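Local coordinates for protein exodeoxyribonuclease 10 (Escherichia coli, PDB 4FZX) that degrades single- and double-stranded DNA from the 3' end as a magnesium-dependent exonuclease of the DEDDh family, at residues Lys101-Arg104 and Arg105-Gly109; Glu65-Ile68 and Pro69-Gly73. All coordinates share one frame; numbering follows the deposited sequence.

Contact 1 of 2, residues Lys101-Arg104 and Arg105-Gly109; sequences KLAR and RLWPG. With nucleotides of chain B.
The C-terminal end of helix 99-106, which follows strand 95-98 and runs out beside the bound DNA, is held by A103 and W107. The backbone N of W107 gives the last regular i to i+4 bond, 2.9 Å to the O of A103, before W107 leaves helical angles and the chain turns away. The preceding residues bond likewise, L106 N to L102 O at 2.9 Å and R105 N to K101 O at 3.1 Å. The indole folds back on the helix it ends: with CG anti to its own carbonyl carbon (chi1 -55°), its six-membered side reaches A103, CZ3 coming 4.1 Å from CB. L106 CG sits over the centre of one indole face, 3.9 Å above the plane.

In that last turn R104 O accepts a hydrogen bond from water 1 at 2.8 Å, and the same water accepts from G109 N, so it bridges the helix end and the loop. P108 CA adds a CA-H...O contact to the same oxygen. The R104 guanidinium presents a face to DT5 of chain B, whose OP1 lies 3.4 Å from NH2, while Y112 makes a cation-pi contact with R104. K101 NZ forms a salt bridge with another phosphate of the DNA. L102 faces inward onto I150 and M161. This is a helix C-terminus with one flank in the protein core and another lined with basic side chains along a DNA backbone.

Contact 2 of 2, residues Glu65-Ile68 and Pro69-Gly73; sequences EDVI and PHYYG
Y71 and V67 lie side by side and point the same way, in a run of overlapping turns that carries the chain from the short helix 64-67 toward strand 76-79 of the exonuclease fold. V67 CG1 touches the ring of Y71 at CE2, 4.0 Å away, and I68 CD1 reaches CD2 on the same side of the ring. The ring also turns its edge to the backbone: I68 O lies in its plane, 3.7 Å from CD2. CG of Y71 stands anti to the carbonyl carbon (chi1 -64°), which directs the ring back along V67 and I68, and the phenol OH ends in a hydrogen bond to H35 ND1 on strand 28-36. I19, on strand 16-25, packs against V67, I68 and Y71, so this patch lies against the sheet. With an alanine here in place of Y71, H35 ND1 would probably lose its phenol partner and a gap would open beside V67 CG1 and I68 CD1.

Y72 meets the turn differently. It lays a face over P69 CA, 3.5 Å below the ring plane and toward its rim, and I68 O lies under that face too; its OH comes 3.7 Å from I68 CG2. The side chains of I68 and P69 cross at about a right angle. Two i to i+3 bonds, H70 N to V67 O and Y71 N to I68 O, cross from one half to the other, each donor well above its carbonyl plane, and Y72 N to P69 O continues the series. P69 has no N-H to offer E65 O; instead its ring carbon CD stands 3.3 Å from that oxygen.

Both contacts are local, joining neighbouring residues where the chain runs from a helix into the following loop, and both belong to the exonuclease domain, yet they lie on opposite sides of the chain's centre. Their own centres are 31 Å apart and their nearest atoms about 18 Å, so they do not touch. Contact 2 comes first along the chain and leads into strand 76-79; contact 1 follows strand 95-98, the neighbour of 76-79 in the sheet. Only contact 1 meets DNA, whereas contact 2 stays about 14 Å from it at the nearest atom. From a bound sodium ion of the active site, where D6, E8 and D139 are the metal ligands, the K101 side chain is about 14 Å away and that of Y71 about 13 Å.

Contact 1 of 2, residues Lys101-Arg104 and Arg105-Gly109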
loop_
_atom_site.group_PDB
_atom_site.type_symbol
_atom_site.label_atom_id
_atom_site.label_comp_id
_atom_site.label_asym_id
_atom_site.label_seq_id
_atom_site.Cartn_x
_atom_site.Cartn_y
_atom_site.Cartn_z
ATOM N N LYS C 101 8.695 15.890 -11.145
ATOM C CA LYS C 101 7.985 15.180 -10.107
ATOM C C LYS C 101 6.501 15.202 -10.405
ATOM O O LYS C 101 5.813 14.212 -10.197
ATOM C CB LYS C 101 8.257 15.808 -8.742
ATOM C CG LYS C 101 9.646 15.511 -8.209
ATOM C CD LYS C 101 9.975 16.353 -6.992
ATOM C CE LYS C 101 11.039 15.689 -6.143
ATOM N NZ LYS C 101 10.456 14.676 -5.201
ATOM N N LEU C 102 5.993 16.347 -10.845
ATOM C CA LEU C 102 4.566 16.442 -11.124
ATOM C C LEU C 102 4.146 15.484 -12.243
ATOM O O LEU C 102 3.146 14.778 -12.126
ATOM C CB LEU C 102 4.164 17.878 -11.465
ATOM C CG LEU C 102 4.319 18.909 -10.342
ATOM C CD1 LEU C 102 3.909 20.302 -10.808
ATOM C CD2 LEU C 102 3.529 18.490 -9.107
ATOM N N ALA C 103 4.921 15.451 -13.318
ATOM C CA ALA C 103 4.592 14.617 -14.477
ATOM C C ALA C 103 4.559 13.137 -14.107
ATOM O O ALA C 103 3.644 12.413 -14.483
ATOM C CB ALA C 103 5.593 14.857 -15.594
ATOM N N ARG C 104 5.563 12.713 -13.350
ATOM C CA ARG C 104 5.693 11.337 -12.899
ATOM C C ARG C 104 4.545 10.917 -11.991
ATOM O O ARG C 104 4.098 9.766 -12.039
ATOM C CB ARG C 104 7.020 11.150 -12.150
ATOM C CG ARG C 104 8.246 11.221 -13.039
ATOM C CD ARG C 104 9.474 10.731 -12.290
ATOM N NE ARG C 104 9.552 9.271 -12.271
ATOM C CZ ARG C 104 10.524 8.573 -11.681
ATOM N NH1 ARG C 104 11.506 9.194 -11.032
ATOM N NH2 ARG C 104 10.509 7.248 -11.736
ATOM N N ARG C 105 4.087 11.841 -11.155
ATOM C CA ARG C 105 2.948 11.585 -10.271
ATOM C C ARG C 105 1.617 11.594 -11.029
ATOM O O ARG C 105 0.733 10.815 -10.732
ATOM C CB ARG C 105 2.921 12.583 -9.104
ATOM C CG ARG C 105 1.550 12.723 -8.412
ATOM C CD ARG C 105 1.361 11.692 -7.303
ATOM N NE ARG C 105 2.493 11.692 -6.382
ATOM C CZ ARG C 105 2.460 12.200 -5.150
ATOM N NH1 ARG C 105 1.338 12.730 -4.664
ATOM N NH2 ARG C 105 3.549 12.165 -4.394
ATOM N N LEU C 106 1.507 12.436 -12.045
ATOM C CA LEU C 106 0.245 12.586 -12.779
ATOM C C LEU C 106 0.040 11.498 -13.839
ATOM O O LEU C 106 -1.108 11.114 -14.130
ATOM C CB LEU C 106 0.161 13.979 -13.414
ATOM C CG LEU C 106 -1.122 14.422 -14.120
ATOM C CD1 LEU C 106 -2.339 14.361 -13.194
ATOM C CD2 LEU C 106 -0.918 15.865 -14.652
ATOM N N TRP C 107 1.145 11.033 -14.440
ATOM C CA TRP C 107 1.093 9.973 -15.455
ATOM C C TRP C 107 2.111 8.858 -15.139
ATOM O O TRP C 107 3.201 8.824 -15.712
ATOM C CB TRP C 107 1.363 10.551 -16.853
ATOM C CG TRP C 107 0.450 11.685 -17.259
ATOM C CD1 TRP C 107 -0.879 11.601 -17.550
ATOM C CD2 TRP C 107 0.815 13.058 -17.445
ATOM N NE1 TRP C 107 -1.372 12.836 -17.885
ATOM C CE2 TRP C 107 -0.353 13.751 -17.833
ATOM C CE3 TRP C 107 2.018 13.772 -17.330
ATOM C CZ2 TRP C 107 -0.359 15.130 -18.105
ATOM C CZ3 TRP C 107 2.011 15.144 -17.592
ATOM C CH2 TRP C 107 0.828 15.804 -17.983
ATOM N N PRO C 108 1.759 7.947 -14.221
ATOM C CA PRO C 108 2.748 6.958 -13.759
ATOM C C PRO C 108 3.425 6.230 -14.925
ATOM O O PRO C 108 2.766 5.859 -15.898
ATOM C CB PRO C 108 1.908 5.980 -12.929
ATOM C CG PRO C 108 0.726 6.815 -12.445
ATOM C CD PRO C 108 0.464 7.835 -13.520
ATOM N N GLY C 109 4.745 6.102 -14.862
ATOM C CA GLY C 109 5.476 5.365 -15.877
ATOM C C GLY C 109 5.701 6.125 -17.170
ATOM O O GLY C 109 6.267 5.582 -18.113
ATOM P P DT B 5 8.346 6.173 -7.801
ATOM O OP1 DT B 5 8.869 7.146 -8.780
ATOM O OP2 DT B 5 6.899 6.174 -7.500
ATOM O "O5'" DT B 5 8.752 4.677 -8.230
ATOM C "C5'" DT B 5 9.736 4.457 -9.252
ATOM C "C4'" DT B 5 10.238 3.013 -9.237
ATOM O "O4'" DT B 5 11.550 2.933 -8.605
ATOM C "C3'" DT B 5 9.367 1.995 -8.512
ATOM O "O3'" DT B 5 9.294 0.831 -9.311
ATOM C "C2'" DT B 5 10.140 1.717 -7.225
ATOM C "C1'" DT B 5 11.572 1.815 -7.736
ATOM N N1 DT B 5 12.615 2.072 -6.688
ATOM C C2 DT B 5 13.857 1.485 -6.827
ATOM O O2 DT B 5 14.142 0.727 -7.734
ATOM N N3 DT B 5 14.754 1.789 -5.835
ATOM C C4 DT B 5 14.546 2.626 -4.752
ATOM O O4 DT B 5 15.429 2.839 -3.925
ATOM C C5 DT B 5 13.231 3.230 -4.675
ATOM C C7 DT B 5 12.893 4.156 -3.534
ATOM C C6 DT B 5 12.343 2.927 -5.634
HETATM O O HOH W 1 5.812 7.799 -13.050
#

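Contact 2 of 2, residues Glu65-Ile68 and Pro69-Gly73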
loop_
_atom_site.group_PDB
_atom_site.type_symbol
_atom_site.label_atom_id
_atom_site.label_comp_id
_atom_site.label_asym_id
_atom_site.label_seq_id
_atom_site.Cartn_x
_atom_site.Cartn_y
_atom_site.Cartn_z
ATOM N N GLU C 65 25.603 36.673 -10.178
ATOM C CA GLU C 65 25.251 37.548 -9.056
ATOM C C GLU C 65 24.650 38.870 -9.527
ATOM O O GLU C 65 23.745 39.409 -8.894
ATOM C CB GLU C 65 26.490 37.825 -8.196
ATOM C CG GLU C 65 26.936 36.637 -7.367
ATOM C CD GLU C 65 27.786 35.630 -8.154
ATOM O OE1 GLU C 65 27.989 34.500 -7.633
ATOM O OE2 GLU C 65 28.242 35.963 -9.281
ATOM N N ASP C 66 25.150 39.367 -10.654
ATOM C CA ASP C 66 24.758 40.658 -11.202
ATOM C C ASP C 66 23.355 40.585 -11.791
ATOM O O ASP C 66 22.681 41.599 -11.943
ATOM C CB ASP C 66 25.737 41.074 -12.313
ATOM C CG ASP C 66 27.158 41.335 -11.793
ATOM O OD1 ASP C 66 27.308 41.737 -10.615
ATOM O OD2 ASP C 66 28.119 41.178 -12.597
ATOM N N VAL C 67 22.933 39.380 -12.145
ATOM C CA VAL C 67 21.805 39.189 -13.053
ATOM C C VAL C 67 20.642 38.556 -12.290
ATOM O O VAL C 67 19.471 38.899 -12.500
ATOM C CB VAL C 67 22.256 38.331 -14.302
ATOM C CG1 VAL C 67 21.302 37.221 -14.598
ATOM C CG2 VAL C 67 22.498 39.233 -15.527
ATOM N N ILE C 68 20.982 37.758 -11.286
ATOM C CA ILE C 68 19.967 37.013 -10.535
ATOM C C ILE C 68 18.875 37.872 -9.871
ATOM O O ILE C 68 17.706 37.474 -9.863
ATOM C CB ILE C 68 20.579 35.970 -9.557
ATOM C CG1 ILE C 68 19.561 34.876 -9.242
ATOM C CG2 ILE C 68 21.090 36.625 -8.290
ATOM C CD1 ILE C 68 19.069 34.120 -10.480
ATOM N N PRO C 69 19.222 39.095 -9.414
ATOM C CA PRO C 69 18.173 39.875 -8.733
ATOM C C PRO C 69 16.979 40.230 -9.617
ATOM O O PRO C 69 15.880 40.387 -9.106
ATOM C CB PRO C 69 18.909 41.137 -8.262
ATOM C CG PRO C 69 20.372 40.715 -8.209
ATOM C CD PRO C 69 20.523 39.784 -9.380
ATOM N N HIS C 70 17.164 40.229 -10.934
ATOM C CA HIS C 70 16.062 40.515 -11.868
ATOM C C HIS C 70 14.994 39.441 -11.879
ATOM O O HIS C 70 13.866 39.677 -12.309
ATOM C CB HIS C 70 16.599 40.701 -13.282
ATOM C CG HIS C 70 17.573 41.828 -13.410
ATOM N ND1 HIS C 70 18.817 41.675 -13.978
ATOM C CD2 HIS C 70 17.495 43.122 -13.014
ATOM C CE1 HIS C 70 19.468 42.821 -13.924
ATOM N NE2 HIS C 70 18.687 43.716 -13.343
ATOM N N TYR C 71 15.343 38.278 -11.351
ATOM C CA TYR C 71 14.443 37.137 -11.288
ATOM C C TYR C 71 13.733 37.011 -9.937
ATOM O O TYR C 71 12.792 36.203 -9.798
ATOM C CB TYR C 71 15.212 35.847 -11.632
ATOM C CG TYR C 71 15.731 35.868 -13.061
ATOM C CD1 TYR C 71 14.964 35.359 -14.107
ATOM C CD2 TYR C 71 16.920 36.525 -13.379
ATOM C CE1 TYR C 71 15.401 35.463 -15.447
ATOM C CE2 TYR C 71 17.361 36.645 -14.702
ATOM C CZ TYR C 71 16.598 36.096 -15.730
ATOM O OH TYR C 71 17.031 36.202 -17.032
ATOM N N TYR C 72 14.136 37.835 -8.962
ATOM C CA TYR C 72 13.373 37.960 -7.701
ATOM C C TYR C 72 11.955 38.443 -7.955
ATOM O O TYR C 72 11.657 39.020 -9.011
ATOM C CB TYR C 72 14.062 38.909 -6.703
ATOM C CG TYR C 72 15.443 38.473 -6.261
ATOM C CD1 TYR C 72 15.836 37.147 -6.349
ATOM C CD2 TYR C 72 16.340 39.387 -5.728
ATOM C CE1 TYR C 72 17.117 36.750 -5.999
ATOM C CE2 TYR C 72 17.625 38.993 -5.345
ATOM C CZ TYR C 72 18.003 37.673 -5.491
ATOM O OH TYR C 72 19.258 37.264 -5.097
ATOM N N GLY C 73 11.065 38.165 -7.011
ATOM C CA GLY C 73 9.727 38.783 -7.017
ATOM C C GLY C 73 8.577 37.811 -7.215
ATOM O O GLY C 73 7.481 38.224 -7.608
#